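Local coordinates for YHDH (Escherichia coli, PDB 1O89), which probably catalyses the NADPH-dependent reduction of acryloyl-CoA to propanoyl-CoA, as a homodimeric member of the zinc-containing alcohol dehydrogenase family, at residues L60-T69 with A324-I332; F311-L321 with I336-V344. All coordinates share one frame; numbering follows the deposited sequence.

Interaction 1 of 2, residues L60-T69 with A324-I332; sequences LNYKDALAIT and APNFAEAII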
loop_
_atom_site.group_PDB
_atom_site.type_symbol
_atom_site.label_atom_id
_atom_site.label_comp_id
_atom_site.label_asym_id
_atom_site.label_seq_id
_atom_site.Cartn_x
_atom_site.Cartn_y
_atom_site.Cartn_z
ATOM N N LEU A 60 0.050 30.910 5.271
ATOM C CA LEU A 60 -0.868 30.766 4.165
ATOM C C LEU A 60 -0.462 29.537 3.358
ATOM O O LEU A 60 0.236 29.655 2.354
ATOM C CB LEU A 60 -0.841 32.007 3.271
ATOM C CG LEU A 60 -1.504 33.304 3.737
ATOM C CD1 LEU A 60 -1.894 34.132 2.528
ATOM C CD2 LEU A 60 -2.731 33.075 4.640
ATOM N N ASN A 61 -0.898 28.352 3.793
ATOM C CA ASN A 61 -0.817 27.147 2.930
ATOM C C ASN A 61 -1.717 27.300 1.723
ATOM O O ASN A 61 -2.544 28.212 1.675
ATOM C CB ASN A 61 -1.208 25.876 3.681
ATOM C CG ASN A 61 -0.081 25.340 4.535
ATOM O OD1 ASN A 61 0.823 24.681 4.021
ATOM N ND2 ASN A 61 -0.129 25.613 5.838
ATOM N N TYR A 62 -1.559 26.418 0.743
ATOM C CA TYR A 62 -2.381 26.493 -0.458
ATOM C C TYR A 62 -3.865 26.364 -0.094
ATOM O O TYR A 62 -4.702 27.079 -0.640
ATOM C CB TYR A 62 -1.956 25.434 -1.494
ATOM C CG TYR A 62 -2.545 25.646 -2.869
ATOM C CD1 TYR A 62 -2.361 26.850 -3.552
ATOM C CD2 TYR A 62 -3.278 24.641 -3.499
ATOM C CE1 TYR A 62 -2.893 27.052 -4.829
ATOM C CE2 TYR A 62 -3.820 24.834 -4.785
ATOM C CZ TYR A 62 -3.621 26.045 -5.435
ATOM O OH TYR A 62 -4.150 26.254 -6.682
ATOM N N LYS A 63 -4.180 25.474 0.847
ATOM C CA LYS A 63 -5.563 25.301 1.325
ATOM C C LYS A 63 -6.155 26.625 1.827
ATOM O O LYS A 63 -7.299 26.953 1.506
ATOM C CB LYS A 63 -5.635 24.251 2.449
ATOM C CG LYS A 63 -5.381 22.801 1.999
ATOM C CD LYS A 63 -6.353 21.787 2.658
ATOM C CE LYS A 63 -5.812 21.239 4.001
ATOM N NZ LYS A 63 -6.598 20.059 4.525
ATOM N N ASP A 64 -5.358 27.367 2.611
ATOM C CA ASP A 64 -5.752 28.672 3.161
ATOM C C ASP A 64 -5.933 29.735 2.084
ATOM O O ASP A 64 -6.778 30.625 2.221
ATOM C CB ASP A 64 -4.710 29.192 4.164
ATOM C CG ASP A 64 -4.426 28.218 5.280
ATOM O OD1 ASP A 64 -5.389 27.767 5.923
ATOM O OD2 ASP A 64 -3.274 27.856 5.612
ATOM N N ALA A 65 -5.115 29.656 1.031
ATOM C CA ALA A 65 -5.168 30.596 -0.089
ATOM C C ALA A 65 -6.451 30.424 -0.910
ATOM O O ALA A 65 -7.042 31.405 -1.367
ATOM C CB ALA A 65 -3.948 30.413 -0.977
ATOM N N LEU A 66 -6.868 29.175 -1.099
ATOM C CA LEU A 66 -8.119 28.867 -1.796
ATOM C C LEU A 66 -9.304 29.373 -0.977
ATOM O O LEU A 66 -10.208 30.030 -1.508
ATOM C CB LEU A 66 -8.251 27.354 -2.019
ATOM C CG LEU A 66 -7.208 26.701 -2.943
ATOM C CD1 LEU A 66 -7.050 25.215 -2.627
ATOM C CD2 LEU A 66 -7.544 26.887 -4.418
ATOM N N ALA A 67 -9.259 29.073 0.325
ATOM C CA ALA A 67 -10.281 29.478 1.296
ATOM C C ALA A 67 -10.512 30.987 1.312
ATOM O O ALA A 67 -11.650 31.454 1.269
ATOM C CB ALA A 67 -9.872 29.014 2.684
ATOM N N ILE A 68 -9.424 31.743 1.360
ATOM C CA ILE A 68 -9.495 33.190 1.504
ATOM C C ILE A 68 -10.040 33.843 0.240
ATOM O O ILE A 68 -10.861 34.761 0.318
ATOM C CB ILE A 68 -8.104 33.764 1.901
ATOM C CG1 ILE A 68 -7.794 33.396 3.361
ATOM C CG2 ILE A 68 -8.060 35.285 1.700
ATOM C CD1 ILE A 68 -6.316 33.471 3.744
ATOM N N THR A 69 -9.601 33.354 -0.915
ATOM C CA THR A 69 -9.986 33.936 -2.212
ATOM C C THR A 69 -11.409 33.569 -2.646
ATOM O O THR A 69 -11.964 34.193 -3.560
ATOM C CB THR A 69 -8.999 33.497 -3.320
ATOM O OG1 THR A 69 -8.857 32.067 -3.323
ATOM C CG2 THR A 69 -7.595 34.026 -3.044
ATOM N N ALA A 324 -3.306 39.198 4.239
ATOM C CA ALA A 324 -3.587 37.820 3.844
ATOM C C ALA A 324 -4.478 37.702 2.603
ATOM O O ALA A 324 -4.243 36.828 1.786
ATOM C CB ALA A 324 -4.183 37.026 5.023
ATOM N N PRO A 325 -5.506 38.543 2.461
ATOM C CA PRO A 325 -6.331 38.526 1.246
ATOM C C PRO A 325 -5.538 38.790 -0.042
ATOM O O PRO A 325 -5.655 38.027 -1.002
ATOM C CB PRO A 325 -7.352 39.638 1.507
ATOM C CG PRO A 325 -7.420 39.737 3.000
ATOM C CD PRO A 325 -6.009 39.530 3.438
ATOM N N ASN A 326 -4.731 39.845 -0.053
ATOM C CA ASN A 326 -3.941 40.165 -1.229
ATOM C C ASN A 326 -2.860 39.116 -1.515
ATOM O O ASN A 326 -2.658 38.741 -2.669
ATOM C CB ASN A 326 -3.329 41.565 -1.101
ATOM C CG ASN A 326 -4.344 42.681 -1.351
ATOM O OD1 ASN A 326 -4.048 43.853 -1.120
ATOM N ND2 ASN A 326 -5.542 42.324 -1.821
ATOM N N PHE A 327 -2.180 38.639 -0.474
ATOM C CA PHE A 327 -1.176 37.580 -0.627
ATOM C C PHE A 327 -1.797 36.239 -1.005
ATOM O O PHE A 327 -1.149 35.417 -1.650
ATOM C CB PHE A 327 -0.306 37.441 0.634
ATOM C CG PHE A 327 0.916 38.306 0.601
ATOM C CD1 PHE A 327 0.801 39.686 0.748
ATOM C CD2 PHE A 327 2.171 37.755 0.373
ATOM C CE1 PHE A 327 1.923 40.513 0.682
ATOM C CE2 PHE A 327 3.298 38.563 0.315
ATOM C CZ PHE A 327 3.175 39.951 0.470
ATOM N N ALA A 328 -3.057 36.028 -0.628
ATOM C CA ALA A 328 -3.762 34.804 -0.990
ATOM C C ALA A 328 -4.000 34.788 -2.491
ATOM O O ALA A 328 -3.872 33.744 -3.129
ATOM C CB ALA A 328 -5.082 34.675 -0.230
ATOM N N GLU A 329 -4.334 35.952 -3.045
ATOM C CA GLU A 329 -4.557 36.100 -4.485
ATOM C C GLU A 329 -3.274 35.837 -5.269
ATOM O O GLU A 329 -3.325 35.299 -6.374
ATOM C CB GLU A 329 -5.059 37.506 -4.833
ATOM C CG GLU A 329 -6.342 37.928 -4.133
ATOM C CD GLU A 329 -7.310 38.647 -5.057
ATOM O OE1 GLU A 329 -6.850 39.402 -5.948
ATOM O OE2 GLU A 329 -8.535 38.461 -4.888
ATOM N N ALA A 330 -2.141 36.235 -4.696
ATOM C CA ALA A 330 -0.838 36.046 -5.321
ATOM C C ALA A 330 -0.429 34.570 -5.340
ATOM O O ALA A 330 0.110 34.091 -6.335
ATOM C CB ALA A 330 0.214 36.887 -4.616
ATOM N N ILE A 331 -0.703 33.852 -4.252
ATOM C CA ILE A 331 -0.368 32.426 -4.148
ATOM C C ILE A 331 -1.207 31.570 -5.109
ATOM O O ILE A 331 -0.756 30.510 -5.551
ATOM C CB ILE A 331 -0.545 31.916 -2.684
ATOM C CG1 ILE A 331 0.483 32.571 -1.761
ATOM C CG2 ILE A 331 -0.409 30.389 -2.618
ATOM C CD1 ILE A 331 0.300 32.251 -0.299
ATOM N N ILE A 332 -2.416 32.036 -5.430
ATOM C CA ILE A 332 -3.343 31.284 -6.281
ATOM C C ILE A 332 -2.906 31.349 -7.745
ATOM O O ILE A 332 -2.816 30.314 -8.407
ATOM C CB ILE A 332 -4.832 31.761 -6.058
ATOM C CG1 ILE A 332 -5.696 30.604 -5.540
ATOM C CG2 ILE A 332 -5.482 32.326 -7.333
ATOM C CD1 ILE A 332 -5.357 30.158 -4.144
#
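Ala65 and Ala328 face each other where helices 62-69 and 324-332 cross, in the GroES-like catalytic domain of this medium-chain dehydrogenase/reductase. Their CA atoms lie 4.5 Å apart, which the small side chains permit, while the short helix axes approach to 8.5 Å at a signed angle of -115°. No hydrogen bond spans the interface; the evidence is for apolar packing.

Beside the alanine pair, Ile68 lays its CG2 branch on Ala328 CB (3.6 Å) and also reaches Pro325. Leu60, just ahead of the first helix, directs CD1 at the backbone between Ala324 and Ala328, and its CB meets Ile331 CD1 at 3.8 Å.

Among contacts to polar side chains, Tyr62, an NADP(+)-binding residue, presents its ring edge to Ile331 O, with CE1 at 4.1 Å. Thr69 turns OG1 back to its own helix, within hydrogen-bonding distance of both Ala65 O and Leu66 O; CG2, anti to the carbonyl carbon, is thereby left to meet the Ala328 backbone.

Knob-into-hole packing completes the crossing: Ile332 enters the hole formed by Tyr62, Ala65, Leu66 and Thr69, bringing its CD1 tightly to 3.5 Å from Ala65 CB.

Interaction 2 of 2, residues F311-L321 with I336-V344; sequences FYTQAAKEISL and IQGRTLVKV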
loop_
_atom_site.group_PDB
_atom_site.type_symbol
_atom_site.label_atom_id
_atom_site.label_comp_id
_atom_site.label_asym_id
_atom_site.label_seq_id
_atom_site.Cartn_x
_atom_site.Cartn_y
_atom_site.Cartn_z
ATOM N N PHE A 311 17.688 24.700 5.221
ATOM C CA PHE A 311 16.256 24.674 4.997
ATOM C C PHE A 311 15.516 25.803 5.748
ATOM O O PHE A 311 14.536 26.353 5.228
ATOM C CB PHE A 311 15.703 23.309 5.411
ATOM C CG PHE A 311 14.226 23.194 5.253
ATOM C CD1 PHE A 311 13.668 22.891 4.017
ATOM C CD2 PHE A 311 13.387 23.405 6.336
ATOM C CE1 PHE A 311 12.290 22.789 3.869
ATOM C CE2 PHE A 311 12.015 23.304 6.196
ATOM C CZ PHE A 311 11.466 22.992 4.964
ATOM N N TYR A 312 15.973 26.130 6.964
ATOM C CA TYR A 312 15.323 27.145 7.811
ATOM C C TYR A 312 15.663 28.575 7.408
ATOM O O TYR A 312 14.837 29.477 7.591
ATOM C CB TYR A 312 15.704 26.968 9.293
ATOM C CG TYR A 312 15.280 25.659 9.922
ATOM C CD1 TYR A 312 13.998 25.490 10.440
ATOM C CD2 TYR A 312 16.170 24.596 10.014
ATOM C CE1 TYR A 312 13.607 24.280 11.023
ATOM C CE2 TYR A 312 15.798 23.393 10.590
ATOM C CZ TYR A 312 14.513 23.237 11.094
ATOM O OH TYR A 312 14.128 22.043 11.662
ATOM N N THR A 313 16.875 28.792 6.886
ATOM C CA THR A 313 17.320 30.141 6.510
ATOM C C THR A 313 16.691 30.638 5.207
ATOM O O THR A 313 16.922 31.782 4.823
ATOM C CB THR A 313 18.905 30.263 6.408
ATOM O OG1 THR A 313 19.452 29.465 5.276
ATOM C CG2 THR A 313 19.573 29.691 7.660
ATOM N N GLN A 314 15.910 29.797 4.524
ATOM C CA GLN A 314 15.238 30.215 3.290
ATOM C C GLN A 314 14.391 31.463 3.550
ATOM O O GLN A 314 13.781 31.599 4.608
ATOM C CB GLN A 314 14.362 29.089 2.712
ATOM C CG GLN A 314 15.148 27.827 2.300
ATOM C CD GLN A 314 14.542 27.073 1.118
ATOM O OE1 GLN A 314 13.506 26.404 1.255
ATOM N NE2 GLN A 314 15.204 27.154 -0.042
ATOM N N ALA A 315 14.381 32.375 2.583
ATOM C CA ALA A 315 13.596 33.602 2.667
ATOM C C ALA A 315 12.101 33.298 2.777
ATOM O O ALA A 315 11.546 32.604 1.932
ATOM C CB ALA A 315 13.852 34.461 1.458
ATOM N N ALA A 316 11.472 33.813 3.830
ATOM C CA ALA A 316 10.031 33.736 4.024
ATOM C C ALA A 316 9.405 35.126 4.047
ATOM O O ALA A 316 9.967 36.055 4.618
ATOM C CB ALA A 316 9.731 33.016 5.319
ATOM N N LYS A 317 8.233 35.261 3.430
ATOM C CA LYS A 317 7.462 36.498 3.491
ATOM C C LYS A 317 6.594 36.517 4.745
ATOM O O LYS A 317 5.677 35.716 4.873
ATOM C CB LYS A 317 6.562 36.649 2.263
ATOM C CG LYS A 317 7.295 37.005 0.975
ATOM C CD LYS A 317 7.402 35.803 0.045
ATOM C CE LYS A 317 8.571 35.923 -0.911
ATOM N NZ LYS A 317 9.810 35.304 -0.373
ATOM N N GLU A 318 6.871 37.440 5.653
ATOM C CA GLU A 318 6.042 37.633 6.843
ATOM C C GLU A 318 4.997 38.675 6.512
ATOM O O GLU A 318 5.333 39.741 6.025
ATOM C CB GLU A 318 6.877 38.123 8.022
ATOM C CG GLU A 318 8.076 37.251 8.328
ATOM C CD GLU A 318 9.032 37.879 9.325
ATOM O OE1 GLU A 318 9.062 39.122 9.481
ATOM O OE2 GLU A 318 9.765 37.110 9.971
ATOM N N ILE A 319 3.733 38.370 6.783
ATOM C CA ILE A 319 2.639 39.298 6.523
ATOM C C ILE A 319 1.725 39.425 7.746
ATOM O O ILE A 319 1.625 38.517 8.586
ATOM C CB ILE A 319 1.827 38.842 5.270
ATOM C CG1 ILE A 319 0.912 37.652 5.580
ATOM C CG2 ILE A 319 2.759 38.469 4.122
ATOM C CD1 ILE A 319 0.023 37.244 4.399
ATOM N N SER A 320 1.044 40.559 7.834
ATOM C CA SER A 320 0.023 40.753 8.838
ATOM C C SER A 320 -1.283 40.122 8.330
ATOM O O SER A 320 -1.414 39.792 7.147
ATOM C CB SER A 320 -0.147 42.243 9.137
ATOM O OG SER A 320 -0.830 42.898 8.090
ATOM N N LEU A 321 -2.241 39.949 9.229
ATOM C CA LEU A 321 -3.543 39.400 8.866
ATOM C C LEU A 321 -4.211 40.198 7.740
ATOM O O LEU A 321 -4.837 39.624 6.860
ATOM C CB LEU A 321 -4.453 39.382 10.085
ATOM C CG LEU A 321 -4.101 38.335 11.140
ATOM C CD1 LEU A 321 -4.685 38.734 12.470
ATOM C CD2 LEU A 321 -4.610 36.955 10.717
ATOM N N ILE A 336 4.283 33.942 -5.855
ATOM C CA ILE A 336 5.115 33.910 -4.664
ATOM C C ILE A 336 6.046 32.709 -4.712
ATOM O O ILE A 336 5.638 31.596 -5.095
ATOM C CB ILE A 336 4.240 33.877 -3.371
ATOM C CG1 ILE A 336 3.296 35.089 -3.323
ATOM C CG2 ILE A 336 5.120 33.833 -2.108
ATOM C CD1 ILE A 336 3.987 36.443 -3.499
ATOM N N GLN A 337 7.300 32.959 -4.325
ATOM C CA GLN A 337 8.296 31.911 -4.151
ATOM C C GLN A 337 8.492 31.660 -2.659
ATOM O O GLN A 337 8.675 32.604 -1.885
ATOM C CB GLN A 337 9.622 32.329 -4.788
ATOM C CG GLN A 337 10.153 31.349 -5.809
ATOM C CD GLN A 337 11.298 31.932 -6.605
ATOM O OE1 GLN A 337 12.355 32.234 -6.049
ATOM N NE2 GLN A 337 11.090 32.108 -7.901
ATOM N N GLY A 338 8.445 30.390 -2.259
ATOM C CA GLY A 338 8.637 30.018 -0.865
ATOM C C GLY A 338 7.452 30.325 0.044
ATOM O O GLY A 338 6.325 30.523 -0.407
ATOM N N ARG A 339 7.734 30.397 1.341
ATOM C CA ARG A 339 6.707 30.444 2.374
ATOM C C ARG A 339 6.146 31.834 2.577
ATOM O O ARG A 339 6.902 32.814 2.598
ATOM C CB ARG A 339 7.288 29.986 3.707
ATOM C CG ARG A 339 7.424 28.512 3.853
ATOM C CD ARG A 339 8.210 27.841 2.769
ATOM N NE ARG A 339 8.620 26.486 3.145
ATOM C CZ ARG A 339 9.119 25.599 2.300
ATOM N NH1 ARG A 339 9.276 25.888 1.008
ATOM N NH2 ARG A 339 9.465 24.406 2.748
ATOM N N THR A 340 4.828 31.914 2.731
ATOM C CA THR A 340 4.186 33.099 3.274
ATOM C C THR A 340 3.805 32.787 4.718
ATOM O O THR A 340 2.998 31.903 4.964
ATOM C CB THR A 340 2.928 33.483 2.465
ATOM O OG1 THR A 340 3.291 33.929 1.152
ATOM C CG2 THR A 340 2.251 34.706 3.074
ATOM N N LEU A 341 4.421 33.491 5.669
ATOM C CA LEU A 341 4.120 33.339 7.086
ATOM C C LEU A 341 3.276 34.502 7.556
ATOM O O LEU A 341 3.462 35.634 7.111
ATOM C CB LEU A 341 5.413 33.326 7.903
ATOM C CG LEU A 341 6.443 32.243 7.589
ATOM C CD1 LEU A 341 7.692 32.507 8.411
ATOM C CD2 LEU A 341 5.895 30.885 7.877
ATOM N N VAL A 342 2.350 34.231 8.465
ATOM C CA VAL A 342 1.552 35.297 9.061
ATOM C C VAL A 342 1.978 35.581 10.496
ATOM O O VAL A 342 1.859 34.731 11.370
ATOM C CB VAL A 342 0.068 34.957 9.012
ATOM C CG1 VAL A 342 -0.766 36.079 9.657
ATOM C CG2 VAL A 342 -0.350 34.734 7.580
ATOM N N LYS A 343 2.503 36.779 10.726
ATOM C CA LYS A 343 2.850 37.219 12.080
ATOM C C LYS A 343 1.627 37.881 12.708
ATOM O O LYS A 343 1.181 38.927 12.245
ATOM C CB LYS A 343 4.020 38.185 12.048
ATOM C CG LYS A 343 4.916 38.107 13.280
ATOM C CD LYS A 343 4.707 39.252 14.254
ATOM C CE LYS A 343 5.931 39.460 15.159
ATOM N NZ LYS A 343 7.194 38.998 14.496
ATOM N N VAL A 344 1.076 37.262 13.753
ATOM C CA VAL A 344 -0.199 37.714 14.321
ATOM C C VAL A 344 -0.015 38.420 15.678
ATOM O O VAL A 344 1.012 38.268 16.347
ATOM C CB VAL A 344 -1.247 36.549 14.385
ATOM C CG1 VAL A 344 -0.819 35.369 13.547
ATOM C CG2 VAL A 344 -1.488 36.086 15.787
#
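The Phe311 ring and the Arg339 guanidinium meet with their planes 76° apart; NH2 of Arg339 lies obliquely to the ring, 3.3 Å from Phe311 CZ. Gln314 OE1 lies over one face of the Arg339 guanidinium, 4.3 Å from Arg339 NH1. With CG anti to the backbone N (chi1 178°), Phe311 brings its ring across to the arginine tip.

Beyond these groups the segments form a parallel ladder. Lys317 N donates to Arg339 O at 2.9 Å (N-H...O 157°), and Lys317 O accepts from Leu341 N; the pattern repeats with Ile319 N to Leu341 O and Lys343 N to Ile319 O. Lys317 and Ile319 thus each use backbone N and O on the same strand edge, bridging two residues across, as is normal for parallel pairing. The bent Lys317 chain runs past Ile336, its CD 3.7 Å from Ile336 CG2, and NZ adds a weak bond to Gln337 O.

On the Lys317 face of the sheet, Ile319 CD1 touches Thr340 CG2 at 3.6 Å, and Ile319 CG1 meets Val342 CG2 at 3.8 Å. Leu341 points to the other face, where CD1 packs against Ala316 CB.

Helix 324-332 covers the Ile319 and Thr340 side, helix 139-161 the Leu341 side; strand 340-343 lies between 317-319 and its antiparallel partner 51-59.

In the fold
Interactions 1 and 2 have centres 13 Å apart and alternate along the chain: 60-69, 311-321, 324-332, then 336-344. Strand 317-319, helix 324-332 and strand 340-343 form a beta-alpha-beta unit, its strands paired in interaction 2 and its connecting helix packed in interaction 1. The two contacts also touch directly: Leu60 N is 3.1 Å from Thr340 O, a probable hydrogen bond, and Phe327 CB is 3.8 Å from Ile319 CD1. The chain's C-terminal part thereby returns, after the six-stranded parallel nucleotide-binding sheet, to the mixed sheet of the catalytic domain. This places the NADP(+)-binding residue Asn334, between helix 324-332 and strand 340-343, near Ile331 and Ile336, with Tyr62 also in interaction 1.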